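Local atomic coordinates of kelch domain-containing protein (Colletotrichum graminicola M1.001, PDB entry 5C92), a protein that binds copper and probably oxidises alcohols as a copper radical oxidase of the galactose oxidase-like family. Residues A[235-240]-A[254-259]; A[197-202]-A[209-214]. One frame throughout, in Å; residues are numbered along the deposited sequence.

Contact 1: A[235-240]-A[254-259]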
loop_
_atom_site.group_PDB
_atom_site.type_symbol
_atom_site.label_atom_id
_atom_site.label_comp_id
_atom_site.label_asym_id
_atom_site.label_seq_id
_atom_site.Cartn_x
_atom_site.Cartn_y
_atom_site.Cartn_z
ATOM N N LYS A 235 9.952 11.791 -2.907
ATOM C CA LYS A 235 8.626 12.359 -3.066
ATOM C C LYS A 235 7.500 11.466 -2.612
ATOM O O LYS A 235 7.393 10.316 -3.059
ATOM C CB LYS A 235 8.395 12.654 -4.512
ATOM C CG LYS A 235 9.505 13.487 -5.121
ATOM C CD LYS A 235 9.378 14.904 -4.693
ATOM C CE LYS A 235 10.650 15.662 -5.075
ATOM N NZ LYS A 235 10.367 17.099 -5.236
ATOM N N ILE A 236 6.583 12.075 -1.865
ATOM C CA ILE A 236 5.347 11.454 -1.397
ATOM C C ILE A 236 4.164 12.335 -1.743
ATOM O O ILE A 236 4.210 13.570 -1.542
ATOM C CB ILE A 236 5.361 11.298 0.103
ATOM C CG1 ILE A 236 6.509 10.391 0.507
ATOM C CG2 ILE A 236 4.042 10.709 0.596
ATOM C CD1 ILE A 236 6.766 10.402 1.985
ATOM N N PHE A 237 3.160 11.742 -2.379
ATOM C CA PHE A 237 1.911 12.451 -2.690
ATOM C C PHE A 237 0.909 12.139 -1.559
ATOM O O PHE A 237 0.858 10.979 -1.063
ATOM C CB PHE A 237 1.434 11.988 -4.054
ATOM C CG PHE A 237 0.023 12.329 -4.374
ATOM C CD1 PHE A 237 -0.293 13.544 -4.948
ATOM C CD2 PHE A 237 -0.998 11.430 -4.110
ATOM C CE1 PHE A 237 -1.589 13.861 -5.300
ATOM C CE2 PHE A 237 -2.303 11.752 -4.423
ATOM C CZ PHE A 237 -2.591 12.957 -5.038
ATOM N N THR A 238 0.203 13.165 -1.095
ATOM C CA THR A 238 -0.903 13.045 -0.070
ATOM C C THR A 238 -2.195 13.659 -0.561
ATOM O O THR A 238 -2.175 14.573 -1.396
ATOM C CB THR A 238 -0.508 13.683 1.240
ATOM O OG1 THR A 238 -0.551 15.111 1.094
ATOM C CG2 THR A 238 0.881 13.234 1.631
ATOM N N TYR A 239 -3.306 12.979 -0.266
ATOM C CA TYR A 239 -4.632 13.438 -0.656
ATOM C C TYR A 239 -5.726 13.158 0.387
ATOM O O TYR A 239 -5.878 12.016 0.916
ATOM C CB TYR A 239 -5.048 12.766 -1.944
ATOM C CG TYR A 239 -6.219 13.387 -2.615
ATOM C CD1 TYR A 239 -6.042 14.428 -3.526
ATOM C CD2 TYR A 239 -7.529 12.939 -2.378
ATOM C CE1 TYR A 239 -7.133 15.040 -4.144
ATOM C CE2 TYR A 239 -8.612 13.556 -2.996
ATOM C CZ TYR A 239 -8.419 14.650 -3.832
ATOM O OH TYR A 239 -9.452 15.249 -4.518
ATOM N N GLY A 240 -6.525 14.181 0.628
ATOM C CA GLY A 240 -7.858 14.017 1.245
ATOM C C GLY A 240 -7.803 13.651 2.702
ATOM O O GLY A 240 -6.852 14.012 3.369
ATOM N N ALA A 254 -4.405 18.205 -1.779
ATOM C CA ALA A 254 -3.356 17.388 -2.387
ATOM C C ALA A 254 -2.016 18.056 -2.130
ATOM O O ALA A 254 -1.853 19.263 -2.448
ATOM C CB ALA A 254 -3.615 17.330 -3.873
ATOM N N HIS A 255 -1.068 17.320 -1.553
ATOM C CA HIS A 255 0.292 17.832 -1.321
ATOM C C HIS A 255 1.363 16.924 -1.870
ATOM O O HIS A 255 1.166 15.697 -2.036
ATOM C CB HIS A 255 0.541 17.995 0.176
ATOM C CG HIS A 255 -0.257 19.083 0.778
ATOM N ND1 HIS A 255 -1.594 18.939 1.087
ATOM C CD2 HIS A 255 0.027 20.404 0.937
ATOM C CE1 HIS A 255 -2.070 20.098 1.508
ATOM N NE2 HIS A 255 -1.100 20.996 1.444
ATOM N N ILE A 256 2.542 17.500 -2.080
ATOM C CA ILE A 256 3.748 16.735 -2.344
ATOM C C ILE A 256 4.716 17.022 -1.235
ATOM O O ILE A 256 4.977 18.183 -0.970
ATOM C CB ILE A 256 4.416 17.184 -3.653
ATOM C CG1 ILE A 256 3.471 17.063 -4.851
ATOM C CG2 ILE A 256 5.764 16.478 -3.849
ATOM C CD1 ILE A 256 3.278 15.692 -5.404
ATOM N N LEU A 257 5.205 15.984 -0.562
ATOM C CA LEU A 257 6.263 16.057 0.426
ATOM C C LEU A 257 7.586 15.618 -0.165
ATOM O O LEU A 257 7.667 14.622 -0.921
ATOM C CB LEU A 257 5.995 15.165 1.633
ATOM C CG LEU A 257 4.571 15.081 2.131
ATOM C CD1 LEU A 257 4.437 14.186 3.369
ATOM C CD2 LEU A 257 3.971 16.444 2.354
ATOM N N THR A 258 8.648 16.297 0.254
ATOM C CA THR A 258 9.997 16.002 -0.263
ATOM C C THR A 258 10.878 15.789 0.944
ATOM O O THR A 258 10.992 16.657 1.801
ATOM C CB THR A 258 10.600 17.092 -1.182
ATOM O OG1 THR A 258 9.818 17.231 -2.345
ATOM C CG2 THR A 258 12.009 16.675 -1.684
ATOM N N LEU A 259 11.379 14.580 1.070
ATOM C CA LEU A 259 12.137 14.175 2.228
ATOM C C LEU A 259 13.606 14.473 1.897
ATOM O O LEU A 259 14.025 14.303 0.768
ATOM C CB LEU A 259 11.966 12.669 2.478
ATOM C CG LEU A 259 10.818 12.199 3.368
ATOM C CD1 LEU A 259 9.542 12.816 2.852
ATOM C CD2 LEU A 259 10.753 10.681 3.329
HETATM O O HOH W 1 -3.094 16.413 1.068
#
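Lys235 and Thr258 lie side by side and point the same way from neighbouring antiparallel strands. The lysine chain bends at its second torsion (chi2 -76°), which lays CD and CE against the threonine. NZ then donates to Thr258 OG1 at 2.9 Å. The same bend sets Lys235 CD on the methyl CG2 of Ile256 at 4.0 Å. Ile256 CD1 in turn fits at the edge of the Phe237 ring, 4.2 Å from its CD1. Farther along this face, the small CB of Ala254 fills the hollow between two rings, 3.8 Å from Tyr239 CD1 and 4.3 Å from Phe237 CE1. The other face carries Ile236, Thr238, His255 and Leu257. There the Thr238 methyl CG2 meets Leu257 CD1 at 4.1 Å, and the two side chains cross at about a right angle. Ile236 CD1 reaches the methyl CD1 of Leu259. Thr238 OG1 packs 3.2 Å from His255 CB. A water bridges this hydroxyl and His255 ND1, lying in the imidazole plane. Four backbone bonds hold the register, two in the Ile236–Leu257 pair and two in the Thr238–His255 pair. Outside the contact, Phe237 stacks on Phe315, and Tyr239 OH bonds to Tyr276 O. The strands are the two inner ones of a four-stranded antiparallel sheet, the blade unit of a kelch beta-propeller.

Contact 2: A[197-202]-A[209-214]; sequences KMNWYD and NTPAGL. With NAG (2-acetamido-2-deoxy-beta-D-glucopyranose), chain C.
Ala212 CB sits against the Trp200 indole, 3.5 Å from CD1, and also meets Met198 CB at 3.9 Å. Met198 faces both Ala212 and Gly213. Its N donates to Gly213 O at 2.8 Å, while its O accepts from Ala212 N, which lies above the carbonyl plane. This is a classic beta bulge in the hairpin of strands 197-202 and 208-214, the third and fourth strands of a four-stranded propeller blade. A water donates to Met198 O beside it. Beyond the bulge, Trp200 and Thr210 exchange two backbone bonds. Tyr201 runs alongside Asn209, with ring and amide planes 33° apart and Tyr201 CD1 3.7 Å from Asn209 CB. A second water donates to both Asn199 OD1 and Asn209 OD1, joining the two amides across the strands. At the far end, O6 of an N-acetylglucosamine donates to Asp202 OD2 at 2.8 Å. The second shell fixes these groups. Gln191 OE1 takes Asn199 ND2, and Gln264 O takes Trp200 NE1. Pro163 O receives Tyr201 OH, and Gly161 O receives Asn209 ND2. Lys204 NZ makes a salt bridge with Asp202 OD1 and also hydrogen-bonds to the sugar.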
loop_
_atom_site.group_PDB
_atom_site.type_symbol
_atom_site.label_atom_id
_atom_site.label_comp_id
_atom_site.label_asym_id
_atom_site.label_seq_id
_atom_site.Cartn_x
_atom_site.Cartn_y
_atom_site.Cartn_z
ATOM N N LYS A 197 0.674 17.571 12.129
ATOM C CA LYS A 197 2.044 17.515 12.648
ATOM C C LYS A 197 2.770 16.222 12.223
ATOM O O LYS A 197 2.408 15.147 12.638
ATOM C CB LYS A 197 2.021 17.615 14.177
ATOM C CG LYS A 197 1.422 18.930 14.681
ATOM C CD LYS A 197 1.802 19.193 16.128
ATOM C CE LYS A 197 0.862 18.463 17.070
ATOM N NZ LYS A 197 1.233 18.705 18.495
ATOM N N MET A 198 3.800 16.351 11.396
ATOM C CA MET A 198 4.611 15.212 10.953
ATOM C C MET A 198 5.797 15.031 11.871
ATOM O O MET A 198 6.243 15.996 12.480
ATOM C CB MET A 198 5.107 15.478 9.529
ATOM C CG MET A 198 3.969 15.840 8.614
ATOM S SD MET A 198 4.402 15.955 6.867
ATOM C CE MET A 198 5.541 17.350 6.885
ATOM N N ASN A 199 6.267 13.798 12.008
ATOM C CA ASN A 199 7.295 13.424 12.981
ATOM C C ASN A 199 8.210 12.341 12.403
ATOM O O ASN A 199 7.773 11.440 11.664
ATOM C CB ASN A 199 6.699 12.916 14.306
ATOM C CG ASN A 199 5.937 13.990 15.083
ATOM O OD1 ASN A 199 6.510 14.773 15.842
ATOM N ND2 ASN A 199 4.642 14.026 14.898
ATOM N N TRP A 200 9.501 12.483 12.670
ATOM C CA TRP A 200 10.482 11.465 12.350
ATOM C C TRP A 200 10.591 10.541 13.511
ATOM O O TRP A 200 10.559 10.955 14.671
ATOM C CB TRP A 200 11.852 12.058 12.080
ATOM C CG TRP A 200 11.945 12.749 10.776
ATOM C CD1 TRP A 200 12.018 14.078 10.579
ATOM C CD2 TRP A 200 12.154 12.140 9.511
ATOM N NE1 TRP A 200 12.199 14.340 9.278
ATOM C CE2 TRP A 200 12.270 13.164 8.586
ATOM C CE3 TRP A 200 12.208 10.811 9.067
ATOM C CZ2 TRP A 200 12.451 12.924 7.223
ATOM C CZ3 TRP A 200 12.426 10.562 7.746
ATOM C CH2 TRP A 200 12.510 11.606 6.820
ATOM N N TYR A 201 10.690 9.270 13.198
ATOM C CA TYR A 201 11.012 8.283 14.195
ATOM C C TYR A 201 12.293 7.555 13.760
ATOM O O TYR A 201 12.561 7.385 12.548
ATOM C CB TYR A 201 9.886 7.279 14.352
ATOM C CG TYR A 201 8.698 7.797 15.040
ATOM C CD1 TYR A 201 8.585 7.714 16.424
ATOM C CD2 TYR A 201 7.646 8.380 14.321
ATOM C CE1 TYR A 201 7.469 8.201 17.081
ATOM C CE2 TYR A 201 6.528 8.888 14.991
ATOM C CZ TYR A 201 6.425 8.772 16.361
ATOM O OH TYR A 201 5.276 9.240 17.044
ATOM N N ASP A 202 13.093 7.162 14.751
ATOM C CA ASP A 202 14.357 6.413 14.528
ATOM C C ASP A 202 14.159 5.059 15.192
ATOM O O ASP A 202 13.755 4.958 16.387
ATOM C CB ASP A 202 15.539 7.203 15.093
ATOM C CG ASP A 202 16.862 6.476 14.965
ATOM O OD1 ASP A 202 16.928 5.309 14.505
ATOM O OD2 ASP A 202 17.862 7.113 15.345
ATOM N N ASN A 209 12.616 10.303 18.408
ATOM C CA ASN A 209 11.639 10.963 17.570
ATOM C C ASN A 209 11.877 12.444 17.577
ATOM O O ASN A 209 12.376 12.969 18.549
ATOM C CB ASN A 209 10.218 10.644 18.055
ATOM C CG ASN A 209 9.870 11.359 19.339
ATOM O OD1 ASN A 209 9.234 12.412 19.314
ATOM N ND2 ASN A 209 10.303 10.805 20.472
ATOM N N THR A 210 11.537 13.126 16.494
ATOM C CA THR A 210 11.645 14.570 16.471
ATOM C C THR A 210 10.686 15.149 15.427
ATOM O O THR A 210 10.380 14.484 14.433
ATOM C CB THR A 210 13.113 14.979 16.203
ATOM O OG1 THR A 210 13.286 16.372 16.434
ATOM C CG2 THR A 210 13.550 14.676 14.820
ATOM N N PRO A 211 10.214 16.389 15.639
ATOM C CA PRO A 211 9.274 16.929 14.678
ATOM C C PRO A 211 9.789 16.968 13.269
ATOM O O PRO A 211 10.971 17.113 13.057
ATOM C CB PRO A 211 8.991 18.334 15.231
ATOM C CG PRO A 211 9.008 18.117 16.710
ATOM C CD PRO A 211 10.156 17.139 16.914
ATOM N N ALA A 212 8.913 16.776 12.292
ATOM C CA ALA A 212 9.316 16.943 10.908
ATOM C C ALA A 212 8.675 18.153 10.258
ATOM O O ALA A 212 8.895 18.414 9.081
ATOM C CB ALA A 212 8.974 15.690 10.118
ATOM N N GLY A 213 7.840 18.857 11.007
ATOM C CA GLY A 213 7.177 20.027 10.491
ATOM C C GLY A 213 5.701 19.738 10.296
ATOM O O GLY A 213 5.241 18.610 10.475
ATOM N N LEU A 214 4.966 20.801 10.028
ATOM C CA LEU A 214 3.553 20.720 9.683
ATOM C C LEU A 214 3.424 20.334 8.236
ATOM O O LEU A 214 4.237 20.744 7.401
ATOM C CB LEU A 214 2.842 22.059 9.900
ATOM C CG LEU A 214 2.703 22.523 11.355
ATOM C CD1 LEU A 214 2.266 23.979 11.331
ATOM C CD2 LEU A 214 1.716 21.711 12.199
HETATM C C1 NAG C . 22.113 6.669 11.759
HETATM C C2 NAG C . 23.244 7.656 11.482
HETATM C C3 NAG C . 24.041 7.903 12.773
HETATM C C4 NAG C . 23.219 7.962 14.066
HETATM C C5 NAG C . 22.040 7.011 14.118
HETATM C C6 NAG C . 21.119 7.407 15.273
HETATM C C7 NAG C . 24.321 7.673 9.232
HETATM C C8 NAG C . 25.168 6.902 8.251
HETATM N N2 NAG C . 24.064 7.081 10.407
HETATM O O3 NAG C . 24.685 9.170 12.685
HETATM O O4 NAG C . 24.023 7.646 15.201
HETATM O O5 NAG C . 21.339 7.088 12.879
HETATM O O6 NAG C . 20.498 6.250 15.835
HETATM O O7 NAG C . 23.914 8.785 8.949
HETATM O O HOH W 2 5.761 18.364 13.665
HETATM O O HOH W 3 8.548 14.481 17.750
#

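From the N terminus, contact 2 comes first. Strand 197-202 turns back through a short loop into 208-214, so this contact closes a hairpin. The chain then enters the next four-stranded sheet at strand 225-230. Contact 1 follows, where 235-239 pairs with 254-258 and closes a longer loop of 13 residues. The two closures lie in series, and neither nests in nor crosses the other. Contact 2 joins the third and fourth strands of its sheet; contact 1 joins the second and third of the following one. Their centres are about 15 Å apart. The sheets meet where Leu259 CG packs 3.9 Å from Trp200 CH2 and Leu257 CD1 lies equally near Met198 SD.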